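Local coordinates for protein fructose-bisphosphate aldolase class I (Thermoproteus tenax, PDB 1W8S) that is a class I aldolase of the DeoC/LacD family, built as a TIM barrel that holds 1,6-di-O-phosphono-beta-D-fructofuranose in a pocket beyond its strand ends, at residues I178-T181 with G182-T186; G231-V234 with W235-D239; A164-I167 with A168-G172; E6-L9 with R10-R14; T207-E210 with E211-L214. The protein carries 2 engineered substitutions. All blocks are in the same frame, centred on the assembly; numbering follows the deposited sequence.

Interaction 1 (I178-T181 with G182-T186); sequences IKYT and GDPKT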
loop_
_atom_site.group_PDB
_atom_site.type_symbol
_atom_site.label_atom_id
_atom_site.label_comp_id
_atom_site.label_asym_id
_atom_site.label_seq_id
_atom_site.Cartn_x
_atom_site.Cartn_y
_atom_site.Cartn_z
ATOM N N ILE E 178 26.040 -5.064 13.163
ATOM C CA ILE E 178 26.227 -6.028 12.079
ATOM C C ILE E 178 26.818 -7.322 12.641
ATOM O O ILE E 178 27.335 -7.331 13.755
ATOM C CB ILE E 178 27.149 -5.473 10.961
ATOM C CG1 ILE E 178 28.570 -5.239 11.487
ATOM C CG2 ILE E 178 26.556 -4.205 10.342
ATOM C CD1 ILE E 178 29.518 -4.746 10.451
ATOM N N LYS E 179 26.749 -8.393 11.856
ATOM C CA LYS E 179 27.280 -9.702 12.246
ATOM C C LYS E 179 28.792 -9.759 12.068
ATOM O O LYS E 179 29.360 -9.140 11.180
ATOM C CB LYS E 179 26.605 -10.819 11.404
ATOM C CG LYS E 179 25.084 -10.940 11.722
ATOM C CD LYS E 179 24.424 -12.224 11.191
ATOM C CE LYS E 179 23.071 -12.429 11.891
ATOM N NZ LYS E 179 22.308 -13.659 11.470
ATOM N N TYR E 180 29.437 -10.539 12.919
ATOM C CA TYR E 180 30.859 -10.775 12.839
ATOM C C TYR E 180 31.174 -11.765 11.714
ATOM O O TYR E 180 30.439 -12.741 11.514
ATOM C CB TYR E 180 31.337 -11.339 14.196
ATOM C CG TYR E 180 32.829 -11.450 14.348
ATOM C CD1 TYR E 180 33.675 -10.420 13.950
ATOM C CD2 TYR E 180 33.407 -12.577 14.929
ATOM C CE1 TYR E 180 35.046 -10.512 14.084
ATOM C CE2 TYR E 180 34.800 -12.676 15.069
ATOM C CZ TYR E 180 35.609 -11.635 14.640
ATOM O OH TYR E 180 36.988 -11.711 14.769
ATOM N N THR E 181 32.269 -11.507 10.986
ATOM C CA THR E 181 32.748 -12.415 9.947
ATOM C C THR E 181 33.502 -13.637 10.483
ATOM O O THR E 181 33.746 -14.590 9.735
ATOM C CB THR E 181 33.679 -11.673 8.969
ATOM O OG1 THR E 181 34.753 -11.008 9.695
ATOM C CG2 THR E 181 32.879 -10.580 8.213
ATOM N N GLY E 182 33.919 -13.598 11.751
ATOM C CA GLY E 182 34.710 -14.684 12.325
ATOM C C GLY E 182 36.217 -14.447 12.308
ATOM O O GLY E 182 36.990 -15.303 12.742
ATOM N N ASP E 183 36.645 -13.297 11.802
ATOM C CA ASP E 183 38.055 -12.946 11.822
ATOM C C ASP E 183 38.283 -11.441 11.681
ATOM O O ASP E 183 37.543 -10.745 10.973
ATOM C CB ASP E 183 38.850 -13.727 10.774
ATOM C CG ASP E 183 38.830 -13.077 9.421
ATOM O OD1 ASP E 183 37.864 -13.351 8.673
ATOM O OD2 ASP E 183 39.740 -12.302 9.027
ATOM N N PRO E 184 39.287 -10.936 12.389
ATOM C CA PRO E 184 39.515 -9.491 12.435
ATOM C C PRO E 184 39.917 -8.860 11.116
ATOM O O PRO E 184 39.582 -7.698 10.933
ATOM C CB PRO E 184 40.626 -9.329 13.493
ATOM C CG PRO E 184 41.265 -10.670 13.634
ATOM C CD PRO E 184 40.223 -11.676 13.258
ATOM N N LYS E 185 40.597 -9.565 10.225
ATOM C CA LYS E 185 41.000 -8.931 8.963
ATOM C C LYS E 185 39.762 -8.563 8.118
ATOM O O LYS E 185 39.623 -7.408 7.690
ATOM C CB LYS E 185 42.005 -9.793 8.188
ATOM C CG LYS E 185 42.200 -9.415 6.689
ATOM C CD LYS E 185 43.065 -8.189 6.464
ATOM C CE LYS E 185 44.407 -8.559 5.810
ATOM N NZ LYS E 185 44.239 -9.108 4.410
ATOM N N THR E 186 38.851 -9.524 7.921
ATOM C CA THR E 186 37.694 -9.302 7.075
ATOM C C THR E 186 36.736 -8.373 7.767
ATOM O O THR E 186 36.065 -7.576 7.124
ATOM C CB THR E 186 36.977 -10.626 6.684
ATOM O OG1 THR E 186 36.598 -11.341 7.860
ATOM C CG2 THR E 186 37.915 -11.554 5.934
HETATM O O HOH W 1 36.478 -15.735 9.272
#
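Thr181 and Thr186 meet hydroxyl to hydroxyl in a local cap contact, at the turn where strand 175-179 gives way to helix 184-193. Thr181 OG1 donates to Thr186 OG1 at 2.6 Å, and Thr186 OG1 passes the relay on to Asp183 OD1 at 2.5 Å. The second carboxylate oxygen is used as well: Asp183 OD2 accepts from Thr186 N (3.1 Å, N-H...O angle 164°), which makes Asp183 the N-cap of the helix. Both donors reach the carboxylate from above its plane. Thr186 OG1 sits between the backbone N and carbonyl carbon (chi1 57°), a setting from which it can serve Thr181 and Asp183 together. A water adds a second link, donating to Thr181 O and Asp183 OD1. This is the strand-to-helix loop of one beta-alpha-beta unit of the barrel. Within it the Tyr180 ring turns one face to the chain, Gly182 N standing 3.3 Å above its plane and over its centre. Gly182 has a positive phi of 96°, and its backbone runs across that ring face. Phe187 meets Tyr180 edge-to-face. One residue back, Lys179 NZ forms salt bridges with the bound FBP and with Glu155.

Interaction 2 (G231-V234 with W235-D239); sequences GRNV and WQRRD. With FBP (1,6-di-O-phosphono-beta-D-fructofuranose), chain O.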
loop_
_atom_site.group_PDB
_atom_site.type_symbol
_atom_site.label_atom_id
_atom_site.label_comp_id
_atom_site.label_asym_id
_atom_site.label_seq_id
_atom_site.Cartn_x
_atom_site.Cartn_y
_atom_site.Cartn_z
ATOM N N GLY E 231 23.220 -10.369 23.592
ATOM C CA GLY E 231 22.083 -10.855 24.330
ATOM C C GLY E 231 22.363 -12.251 24.843
ATOM O O GLY E 231 22.745 -12.416 25.997
ATOM N N ARG E 232 22.225 -13.251 23.979
ATOM C CA ARG E 232 22.285 -14.651 24.411
ATOM C C ARG E 232 23.586 -15.020 25.096
ATOM O O ARG E 232 23.583 -15.728 26.101
ATOM C CB ARG E 232 22.040 -15.589 23.226
ATOM C CG ARG E 232 20.604 -15.483 22.670
ATOM C CD ARG E 232 20.434 -16.181 21.336
ATOM N NE ARG E 232 20.847 -15.254 20.291
ATOM C CZ ARG E 232 20.790 -15.505 19.016
ATOM N NH1 ARG E 232 20.320 -16.659 18.583
ATOM N NH2 ARG E 232 21.205 -14.586 18.162
ATOM N N ASN E 233 24.715 -14.547 24.568
ATOM C CA ASN E 233 26.017 -14.915 25.156
ATOM C C ASN E 233 26.258 -14.314 26.544
ATOM O O ASN E 233 27.218 -14.684 27.213
ATOM C CB ASN E 233 27.166 -14.565 24.217
ATOM C CG ASN E 233 27.441 -15.653 23.233
ATOM O OD1 ASN E 233 27.943 -16.726 23.608
ATOM N ND2 ASN E 233 27.043 -15.441 21.985
ATOM N N VAL E 234 25.395 -13.399 26.974
ATOM C CA VAL E 234 25.324 -13.001 28.369
ATOM C C VAL E 234 24.144 -13.693 29.082
ATOM O O VAL E 234 24.362 -14.501 29.962
ATOM C CB VAL E 234 25.293 -11.456 28.534
ATOM C CG1 VAL E 234 25.062 -11.049 29.988
ATOM C CG2 VAL E 234 26.622 -10.867 28.057
ATOM N N TRP E 235 22.900 -13.392 28.716
ATOM C CA TRP E 235 21.777 -13.834 29.568
ATOM C C TRP E 235 21.278 -15.255 29.377
ATOM O O TRP E 235 20.469 -15.718 30.184
ATOM C CB TRP E 235 20.619 -12.833 29.593
ATOM C CG TRP E 235 20.141 -12.383 28.291
ATOM C CD1 TRP E 235 20.283 -11.146 27.747
ATOM C CD2 TRP E 235 19.392 -13.148 27.352
ATOM N NE1 TRP E 235 19.676 -11.095 26.512
ATOM C CE2 TRP E 235 19.114 -12.312 26.252
ATOM C CE3 TRP E 235 18.933 -14.468 27.315
ATOM C CZ2 TRP E 235 18.433 -12.756 25.137
ATOM C CZ3 TRP E 235 18.215 -14.884 26.208
ATOM C CH2 TRP E 235 17.996 -14.049 25.143
ATOM N N GLN E 236 21.762 -15.972 28.363
ATOM C CA GLN E 236 21.512 -17.425 28.310
ATOM C C GLN E 236 22.481 -18.222 29.191
ATOM O O GLN E 236 22.363 -19.448 29.258
ATOM C CB GLN E 236 21.585 -17.995 26.886
ATOM C CG GLN E 236 20.340 -17.791 26.058
ATOM C CD GLN E 236 20.295 -18.689 24.808
ATOM O OE1 GLN E 236 21.265 -18.776 24.049
ATOM N NE2 GLN E 236 19.155 -19.331 24.594
ATOM N N ARG E 237 23.444 -17.545 29.830
ATOM C CA ARG E 237 24.367 -18.194 30.768
ATOM C C ARG E 237 23.878 -18.097 32.205
ATOM O O ARG E 237 23.428 -17.053 32.638
ATOM C CB ARG E 237 25.754 -17.575 30.666
ATOM C CG ARG E 237 26.293 -17.624 29.273
ATOM C CD ARG E 237 27.689 -17.072 29.129
ATOM N NE ARG E 237 28.173 -17.194 27.747
ATOM C CZ ARG E 237 28.508 -18.340 27.181
ATOM N NH1 ARG E 237 28.435 -19.466 27.866
ATOM N NH2 ARG E 237 28.921 -18.366 25.913
ATOM N N ARG E 238 23.975 -19.197 32.947
ATOM C CA ARG E 238 23.614 -19.190 34.364
ATOM C C ARG E 238 24.613 -18.362 35.178
ATOM O O ARG E 238 24.254 -17.831 36.232
ATOM C CB ARG E 238 23.522 -20.611 34.911
ATOM C CG ARG E 238 22.217 -21.332 34.537
ATOM C CD ARG E 238 22.343 -22.862 34.603
ATOM N NE ARG E 238 23.493 -23.308 33.804
ATOM C CZ ARG E 238 24.271 -24.366 34.060
ATOM N NH1 ARG E 238 24.039 -25.168 35.107
ATOM N NH2 ARG E 238 25.291 -24.626 33.238
ATOM N N ASP E 239 25.845 -18.241 34.668
ATOM C CA ASP E 239 26.846 -17.320 35.237
ATOM C C ASP E 239 26.854 -15.969 34.489
ATOM O O ASP E 239 27.918 -15.401 34.200
ATOM C CB ASP E 239 28.254 -17.974 35.270
ATOM C CG ASP E 239 28.871 -18.170 33.864
ATOM O OD1 ASP E 239 28.115 -18.422 32.894
ATOM O OD2 ASP E 239 30.106 -18.101 33.640
HETATM P P1 FBP O . 22.411 -11.740 20.377
HETATM O O1P FBP O . 21.643 -12.667 21.236
HETATM O O2P FBP O . 23.807 -11.323 20.930
HETATM O O3P FBP O . 22.641 -12.267 18.957
HETATM O O1 FBP O . 21.546 -10.403 20.282
HETATM C C1 FBP O . 21.932 -9.345 19.432
HETATM C C2 FBP O . 20.927 -9.239 18.276
HETATM O O2 FBP O . 21.347 -8.211 17.351
HETATM C C3 FBP O . 19.487 -8.955 18.724
HETATM O O3 FBP O . 19.219 -7.602 19.058
HETATM C C4 FBP O . 18.709 -9.442 17.502
HETATM O O4 FBP O . 17.357 -9.790 17.747
HETATM C C5 FBP O . 19.501 -10.684 17.119
HETATM O O5 FBP O . 20.860 -10.453 17.527
HETATM C C6 FBP O . 19.402 -10.940 15.619
HETATM O O6 FBP O . 20.230 -12.040 15.286
HETATM P P2 FBP O . 19.631 -13.335 14.523
HETATM O O4P FBP O . 20.355 -14.535 15.086
HETATM O O5P FBP O . 18.111 -13.375 14.692
HETATM O O6P FBP O . 20.038 -13.319 13.038
#
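Gly231 and Trp235 close the first turn of the short helix 232-235, which follows the last barrel strand, with Gly231 at the N-cap; this is the phosphate-binding helix familiar from TIM barrels. Backbone bonds form the turn: Trp235 N and Val234 N both donate to Gly231 O, and Gln236 N reaches Arg232 O. Ligand bonds gather at the N-terminal end of this helix. Gly231 N binds FBP O2P at 2.9 Å, while O1P is gripped by both Arg232 N and Arg232 NE, the backbone bond almost straight at 175°. Arg232 bends at chi3 (-85°), and its NH2 then spans both phosphates, hydrogen-bonding to O3P at 2.8 Å and O4P at 3.2 Å. The helix dipole would probably add to this pull on the anion. Packing is led by Trp235: Arg232 CA stands 4.2 Å from the centroid of its six-membered ring, a CH-pi contact over the face. Trp235 NE1 donates to Ala22 O. Gln236 runs alongside Arg232 and sends NE2 to Asp33 O. Arg237 clamps Asn233, whose amide holds Thr207 N and Pro205 O, by backbone and side chain: NE to the main-chain O at 2.7 Å and NH2 to Asn233 OD1 at 3.0 Å, the latter bond in the carbonyl plane.

Interaction 3 (A164-I167 with A168-G172); sequences AARI and ALELG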
loop_
_atom_site.group_PDB
_atom_site.type_symbol
_atom_site.label_atom_id
_atom_site.label_comp_id
_atom_site.label_asym_id
_atom_site.label_seq_id
_atom_site.Cartn_x
_atom_site.Cartn_y
_atom_site.Cartn_z
ATOM N N ALA E 164 26.631 -4.983 4.418
ATOM C CA ALA E 164 25.686 -4.625 5.457
ATOM C C ALA E 164 26.100 -3.288 6.073
ATOM O O ALA E 164 25.287 -2.403 6.290
ATOM C CB ALA E 164 25.648 -5.693 6.507
ATOM N N ALA E 165 27.382 -3.174 6.368
ATOM C CA ALA E 165 27.928 -2.012 7.028
ATOM C C ALA E 165 27.809 -0.788 6.120
ATOM O O ALA E 165 27.421 0.297 6.564
ATOM C CB ALA E 165 29.386 -2.268 7.384
ATOM N N ARG E 166 28.136 -0.953 4.851
ATOM C CA ARG E 166 28.165 0.204 3.960
ATOM C C ARG E 166 26.712 0.699 3.794
ATOM O O ARG E 166 26.475 1.907 3.785
ATOM C CB ARG E 166 28.775 -0.102 2.595
ATOM C CG ARG E 166 28.909 1.146 1.704
ATOM C CD ARG E 166 29.562 2.335 2.389
ATOM N NE ARG E 166 29.913 3.383 1.441
ATOM C CZ ARG E 166 31.101 3.982 1.361
ATOM N NH1 ARG E 166 32.105 3.683 2.192
ATOM N NH2 ARG E 166 31.296 4.889 0.440
ATOM N N ILE E 167 25.762 -0.220 3.650
ATOM C CA ILE E 167 24.341 0.174 3.469
ATOM C C ILE E 167 23.858 1.019 4.652
ATOM O O ILE E 167 23.166 2.015 4.482
ATOM C CB ILE E 167 23.444 -1.045 3.304
ATOM C CG1 ILE E 167 23.699 -1.747 1.986
ATOM C CG2 ILE E 167 21.964 -0.623 3.329
ATOM C CD1 ILE E 167 23.226 -3.197 1.964
ATOM N N ALA E 168 24.259 0.644 5.861
ATOM C CA ALA E 168 23.838 1.366 7.045
ATOM C C ALA E 168 24.367 2.798 7.031
ATOM O O ALA E 168 23.644 3.736 7.317
ATOM C CB ALA E 168 24.257 0.634 8.276
ATOM N N LEU E 169 25.633 2.965 6.641
ATOM C CA LEU E 169 26.177 4.289 6.476
ATOM C C LEU E 169 25.425 5.091 5.432
ATOM O O LEU E 169 25.072 6.214 5.673
ATOM C CB LEU E 169 27.661 4.212 6.103
ATOM C CG LEU E 169 28.324 5.505 5.602
ATOM C CD1 LEU E 169 28.418 6.536 6.689
ATOM C CD2 LEU E 169 29.714 5.171 5.030
ATOM N N GLU E 170 25.193 4.491 4.280
ATOM C CA GLU E 170 24.562 5.160 3.149
ATOM C C GLU E 170 23.132 5.651 3.462
ATOM O O GLU E 170 22.703 6.705 2.975
ATOM C CB GLU E 170 24.547 4.222 1.942
ATOM C CG GLU E 170 25.938 3.795 1.482
ATOM C CD GLU E 170 26.591 4.698 0.467
ATOM O OE1 GLU E 170 25.933 5.625 -0.026
ATOM O OE2 GLU E 170 27.784 4.440 0.135
ATOM N N LEU E 171 22.404 4.879 4.254
ATOM C CA LEU E 171 20.996 5.188 4.572
ATOM C C LEU E 171 20.800 6.172 5.759
ATOM O O LEU E 171 19.672 6.611 6.025
ATOM C CB LEU E 171 20.215 3.896 4.795
ATOM C CG LEU E 171 20.036 3.030 3.534
ATOM C CD1 LEU E 171 19.385 1.784 3.894
ATOM C CD2 LEU E 171 19.275 3.700 2.401
ATOM N N GLY E 172 21.882 6.498 6.458
ATOM C CA GLY E 172 21.898 7.558 7.453
ATOM C C GLY E 172 22.032 7.081 8.900
ATOM O O GLY E 172 21.725 7.828 9.817
HETATM O O HOH W 2 29.238 5.024 -1.863
#
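Ala164 O accepts Ala168 N at 3.2 Å, opening the run of i to i+4 bonds in the last turns of helix 158-171. The next step pairs Ala165 O with Leu169 N, and the small Ala165 side chain rests on Met176 and Ile178 of the following strand, within a beta-alpha-beta unit of the barrel. Arg166 brings the charged contact. With CG anti to the backbone N (chi1 -175°) and a bend at chi2, its chain turns so that NE faces Glu170 OE2 at 2.7 Å. That salt bridge lies near the guanidinium plane and meets the oxygen on its anti side, the two flat groups being 38° apart. A water bridges the same pair, accepting a hydrogen bond from Arg166 NH2 and donating one to Glu170 OE2. Leu169 CD2 lies over a face of the guanidinium, 4.0 Å from Arg166 NH1. Ile167 comes last: its CG2 packs 3.6 Å from Leu171 CD1, the two chains side by side. Gly172, with positive phi, ends the helix in a Schellman motif. Arg166 NH1 also bonds Val193 O of its own chain and Ala41 O of the second subunit, so the Glu170 carboxylate probably balances, in this buried setting, a charge that reaches across the subunit interface.

Interaction 4 (E6-L9 with R10-R14); sequences EKFL and RIFAR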
loop_
_atom_site.group_PDB
_atom_site.type_symbol
_atom_site.label_atom_id
_atom_site.label_comp_id
_atom_site.label_asym_id
_atom_site.label_seq_id
_atom_site.Cartn_x
_atom_site.Cartn_y
_atom_site.Cartn_z
ATOM N N GLU E 6 28.023 11.630 17.536
ATOM C CA GLU E 6 28.694 12.141 18.735
ATOM C C GLU E 6 27.806 12.012 19.972
ATOM O O GLU E 6 28.306 11.692 21.025
ATOM C CB GLU E 6 29.183 13.587 18.539
ATOM C CG GLU E 6 30.288 13.709 17.491
ATOM C CD GLU E 6 30.737 15.151 17.257
ATOM O OE1 GLU E 6 29.969 16.104 17.568
ATOM O OE2 GLU E 6 31.873 15.332 16.762
ATOM N N LYS E 7 26.500 12.218 19.835
ATOM C CA LYS E 7 25.575 12.041 20.951
ATOM C C LYS E 7 25.492 10.573 21.371
ATOM O O LYS E 7 25.481 10.261 22.571
ATOM C CB LYS E 7 24.182 12.536 20.566
ATOM C CG LYS E 7 23.161 12.476 21.667
ATOM C CD LYS E 7 21.905 13.252 21.303
ATOM C CE LYS E 7 21.116 13.626 22.525
ATOM N NZ LYS E 7 19.645 13.749 22.231
ATOM N N PHE E 8 25.420 9.684 20.374
ATOM C CA PHE E 8 25.448 8.252 20.609
ATOM C C PHE E 8 26.692 7.830 21.417
ATOM O O PHE E 8 26.577 7.139 22.418
ATOM C CB PHE E 8 25.402 7.476 19.314
ATOM C CG PHE E 8 25.295 6.003 19.528
ATOM C CD1 PHE E 8 24.064 5.413 19.804
ATOM C CD2 PHE E 8 26.450 5.220 19.559
ATOM C CE1 PHE E 8 23.986 4.041 20.066
ATOM C CE2 PHE E 8 26.374 3.858 19.826
ATOM C CZ PHE E 8 25.153 3.271 20.074
ATOM N N LEU E 9 27.864 8.266 20.984
ATOM C CA LEU E 9 29.115 7.920 21.664
ATOM C C LEU E 9 29.167 8.464 23.076
ATOM O O LEU E 9 29.696 7.813 23.971
ATOM C CB LEU E 9 30.290 8.433 20.845
ATOM C CG LEU E 9 30.404 7.763 19.459
ATOM C CD1 LEU E 9 31.435 8.457 18.586
ATOM C CD2 LEU E 9 30.767 6.309 19.611
ATOM N N ARG E 10 28.618 9.659 23.296
ATOM C CA ARG E 10 28.636 10.262 24.628
ATOM C C ARG E 10 27.802 9.443 25.593
ATOM O O ARG E 10 28.183 9.260 26.747
ATOM C CB ARG E 10 28.089 11.691 24.618
ATOM C CG ARG E 10 29.049 12.729 24.077
ATOM C CD ARG E 10 28.578 14.173 24.294
ATOM N NE ARG E 10 27.879 14.694 23.108
ATOM C CZ ARG E 10 26.592 15.003 23.049
ATOM N NH1 ARG E 10 26.083 15.465 21.912
ATOM N NH2 ARG E 10 25.800 14.856 24.116
ATOM N N ILE E 11 26.658 8.962 25.119
ATOM C CA ILE E 11 25.700 8.274 25.982
ATOM C C ILE E 11 26.071 6.812 26.151
ATOM O O ILE E 11 26.069 6.280 27.281
ATOM C CB ILE E 11 24.276 8.390 25.394
ATOM C CG1 ILE E 11 23.823 9.863 25.424
ATOM C CG2 ILE E 11 23.265 7.495 26.195
ATOM C CD1 ILE E 11 22.523 10.119 24.629
ATOM N N PHE E 12 26.387 6.172 25.031
ATOM C CA PHE E 12 26.585 4.723 24.967
ATOM C C PHE E 12 28.047 4.275 24.908
ATOM O O PHE E 12 28.323 3.079 24.939
ATOM C CB PHE E 12 25.810 4.148 23.782
ATOM C CG PHE E 12 24.312 4.278 23.920
ATOM C CD1 PHE E 12 23.604 3.406 24.707
ATOM C CD2 PHE E 12 23.624 5.305 23.280
ATOM C CE1 PHE E 12 22.218 3.536 24.826
ATOM C CE2 PHE E 12 22.246 5.439 23.399
ATOM C CZ PHE E 12 21.547 4.560 24.174
ATOM N N ALA E 13 28.982 5.208 24.792
ATOM C CA ALA E 13 30.398 4.830 24.759
ATOM C C ALA E 13 31.282 5.833 25.470
ATOM O O ALA E 13 32.301 6.282 24.948
ATOM C CB ALA E 13 30.865 4.625 23.321
ATOM N N ARG E 14 30.884 6.187 26.675
ATOM C CA ARG E 14 31.653 7.130 27.487
ATOM C C ARG E 14 33.074 6.668 27.768
ATOM O O ARG E 14 33.971 7.494 27.925
ATOM C CB ARG E 14 30.935 7.402 28.800
ATOM C CG ARG E 14 30.796 6.208 29.715
ATOM C CD ARG E 14 29.934 6.473 30.959
ATOM N NE ARG E 14 30.764 6.379 32.139
ATOM C CZ ARG E 14 30.901 5.315 32.935
ATOM N NH1 ARG E 14 30.185 4.207 32.751
ATOM N NH2 ARG E 14 31.754 5.394 33.964
#
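Phe8 and Phe12, one helical turn apart, make the central contact. Phe12 CB lies over the face of the Phe8 ring, 4.0 Å from its centroid, a CH-pi contact. The rings themselves are near parallel (26° between planes) but slid apart and barely overlap, the closest carbons being Phe8 CE1 and Phe12 CD2 at 3.5 Å. Their first torsions differ: Phe8 has CG anti to the backbone N (chi1 -174°), Phe12 has it anti to the carbonyl carbon (-65°), which brings the two rings together on one side of the helix. On another side Arg10 bends at chi3 and lays its guanidinium over the backbone of Lys7, whose CA is 3.6 Å from Arg10 NH1. Lys7 CG also meets Ile11 CD1 at 3.8 Å. Behind the side chains runs the helical ladder, with Phe12 N to Phe8 O at 2.8 Å and, at the C-terminal end, Ala13 N to Leu9 O at 2.8 Å. Helix 4-12 lies by the strand starts of the barrel: Phe12 packs on Ile20, Pro74 and Ser107, Leu9 on Leu226, Ala13 on Ser18, and Lys7 NZ bonds Asp138 O, so the helix appears to cover the barrel end remote from the ligand pocket.

Interaction 5 (T207-E210 with E211-L214); sequences TKTE and EDFL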
loop_
_atom_site.group_PDB
_atom_site.type_symbol
_atom_site.label_atom_id
_atom_site.label_comp_id
_atom_site.label_asym_id
_atom_site.label_seq_id
_atom_site.Cartn_x
_atom_site.Cartn_y
_atom_site.Cartn_z
ATOM N N THR E 207 27.863 -19.345 22.280
ATOM C CA THR E 207 28.987 -20.125 21.779
ATOM C C THR E 207 29.137 -21.340 22.671
ATOM O O THR E 207 28.587 -21.392 23.765
ATOM C CB THR E 207 30.294 -19.307 21.793
ATOM O OG1 THR E 207 30.511 -18.762 23.101
ATOM C CG2 THR E 207 30.193 -18.097 20.911
ATOM N N LYS E 208 29.916 -22.305 22.199
ATOM C CA LYS E 208 30.142 -23.547 22.928
ATOM C C LYS E 208 30.868 -23.315 24.253
ATOM O O LYS E 208 30.535 -23.923 25.271
ATOM C CB LYS E 208 30.942 -24.504 22.048
ATOM C CG LYS E 208 30.212 -24.893 20.769
ATOM C CD LYS E 208 31.122 -24.869 19.513
ATOM C CE LYS E 208 31.199 -26.256 18.867
ATOM N NZ LYS E 208 29.885 -26.685 18.288
ATOM N N THR E 209 31.871 -22.445 24.237
ATOM C CA THR E 209 32.554 -22.051 25.465
ATOM C C THR E 209 32.569 -20.539 25.584
ATOM O O THR E 209 32.489 -19.820 24.591
ATOM C CB THR E 209 34.006 -22.539 25.480
ATOM O OG1 THR E 209 34.730 -21.894 24.427
ATOM C CG2 THR E 209 34.098 -24.039 25.178
ATOM N N GLU E 210 32.735 -20.069 26.814
ATOM C CA GLU E 210 32.884 -18.643 27.060
ATOM C C GLU E 210 34.114 -18.127 26.339
ATOM O O GLU E 210 34.107 -17.015 25.832
ATOM C CB GLU E 210 32.950 -18.361 28.569
ATOM C CG GLU E 210 31.579 -18.570 29.197
ATOM C CD GLU E 210 31.514 -18.281 30.674
ATOM O OE1 GLU E 210 32.569 -18.096 31.320
ATOM O OE2 GLU E 210 30.373 -18.248 31.181
ATOM N N GLU E 211 35.156 -18.955 26.263
ATOM C CA GLU E 211 36.388 -18.532 25.620
ATOM C C GLU E 211 36.200 -18.274 24.125
ATOM O O GLU E 211 36.831 -17.385 23.589
ATOM C CB GLU E 211 37.519 -19.553 25.858
ATOM C CG GLU E 211 38.914 -18.993 25.611
ATOM C CD GLU E 211 39.261 -17.853 26.562
ATOM O OE1 GLU E 211 39.127 -18.038 27.804
ATOM O OE2 GLU E 211 39.665 -16.777 26.069
ATOM N N ASP E 212 35.331 -19.036 23.462
ATOM C CA ASP E 212 35.082 -18.861 22.040
ATOM C C ASP E 212 34.506 -17.458 21.852
ATOM O O ASP E 212 34.906 -16.754 20.947
ATOM C CB ASP E 212 34.059 -19.856 21.483
ATOM C CG ASP E 212 34.569 -21.274 21.383
ATOM O OD1 ASP E 212 35.803 -21.512 21.303
ATOM O OD2 ASP E 212 33.779 -22.243 21.388
ATOM N N PHE E 213 33.549 -17.072 22.699
ATOM C CA PHE E 213 32.965 -15.732 22.604
ATOM C C PHE E 213 33.944 -14.592 22.886
ATOM O O PHE E 213 33.949 -13.584 22.188
ATOM C CB PHE E 213 31.748 -15.565 23.508
ATOM C CG PHE E 213 30.967 -14.344 23.177
ATOM C CD1 PHE E 213 30.384 -14.210 21.925
ATOM C CD2 PHE E 213 30.857 -13.290 24.081
ATOM C CE1 PHE E 213 29.673 -13.043 21.581
ATOM C CE2 PHE E 213 30.132 -12.118 23.728
ATOM C CZ PHE E 213 29.573 -12.002 22.501
ATOM N N LEU E 214 34.760 -14.738 23.920
ATOM C CA LEU E 214 35.737 -13.707 24.257
ATOM C C LEU E 214 36.731 -13.508 23.107
ATOM O O LEU E 214 37.174 -12.398 22.856
ATOM C CB LEU E 214 36.487 -14.072 25.556
ATOM C CG LEU E 214 35.710 -13.896 26.862
ATOM C CD1 LEU E 214 36.454 -14.532 28.036
ATOM C CD2 LEU E 214 35.425 -12.418 27.145
HETATM O O HOH W 3 31.181 -21.487 19.428
#
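A capping box formed by Thr209 and Asp212 starts helix 210-222, the helix that follows strand 199-202 in the barrel. Thr209 is the N-cap, and its OG1 accepts from Asp212 N at 3.1 Å (N-H...O angle 146°). The reciprocal bond, Thr209 N to Asp212 OD2, is weak at 3.4 Å. Thr209 OG1 sits between its backbone N and carbonyl carbon (chi1 64°), the rotation that turns the hydroxyl toward the first turn, while Asp212 CG lies anti to the carbonyl carbon and swings the carboxylate back over the cap. A water accepts from Lys208 N and weakly donates to Asp212 OD2, extending the carboxylate's hold to the residue before the cap. Thr207 joins the turn through its hydroxyl: OG1 donates to Thr209 O at 2.7 Å, coming from above the carbonyl plane. Thr207 OG1 also lies 3.5 Å from Phe213 CB. Thr207 CG2 reaches the rim of the Phe213 ring near its plane, 4.0 Å from CD1. Past the cap the regular helix sets in, with Leu214 N bonded to Glu210 O at 3.0 Å. One side of this first turn faces helix 240-253: Phe213 and Leu214 pack on Phe243, and Leu214 also reaches Leu247. Arg237, in the loop ahead of that helix, touches both Thr207 and Glu210.

Interactions 2 and 3 are buried, interactions 1 and 5 lie at the surface, and interaction 4 is in between. Interactions 1 and 5 share a chemistry, side-chain caps on barrel helices, but Asp183 caps with a carboxylate and Thr209 with a hydroxyl. Interactions 2 and 5 touch, Asn233 CG lying 3.5 Å from Phe213 CD1, so the phosphate-binding helix rests on a capped one. Interactions 1 and 3 meet where Ile178 CD1 packs 3.9 Å from Ala165 CB, strand against the helix before it. Interaction 3 is the one that faces another subunit, through a salt-bridged arginine, whereas interaction 4 relies on aromatic packing.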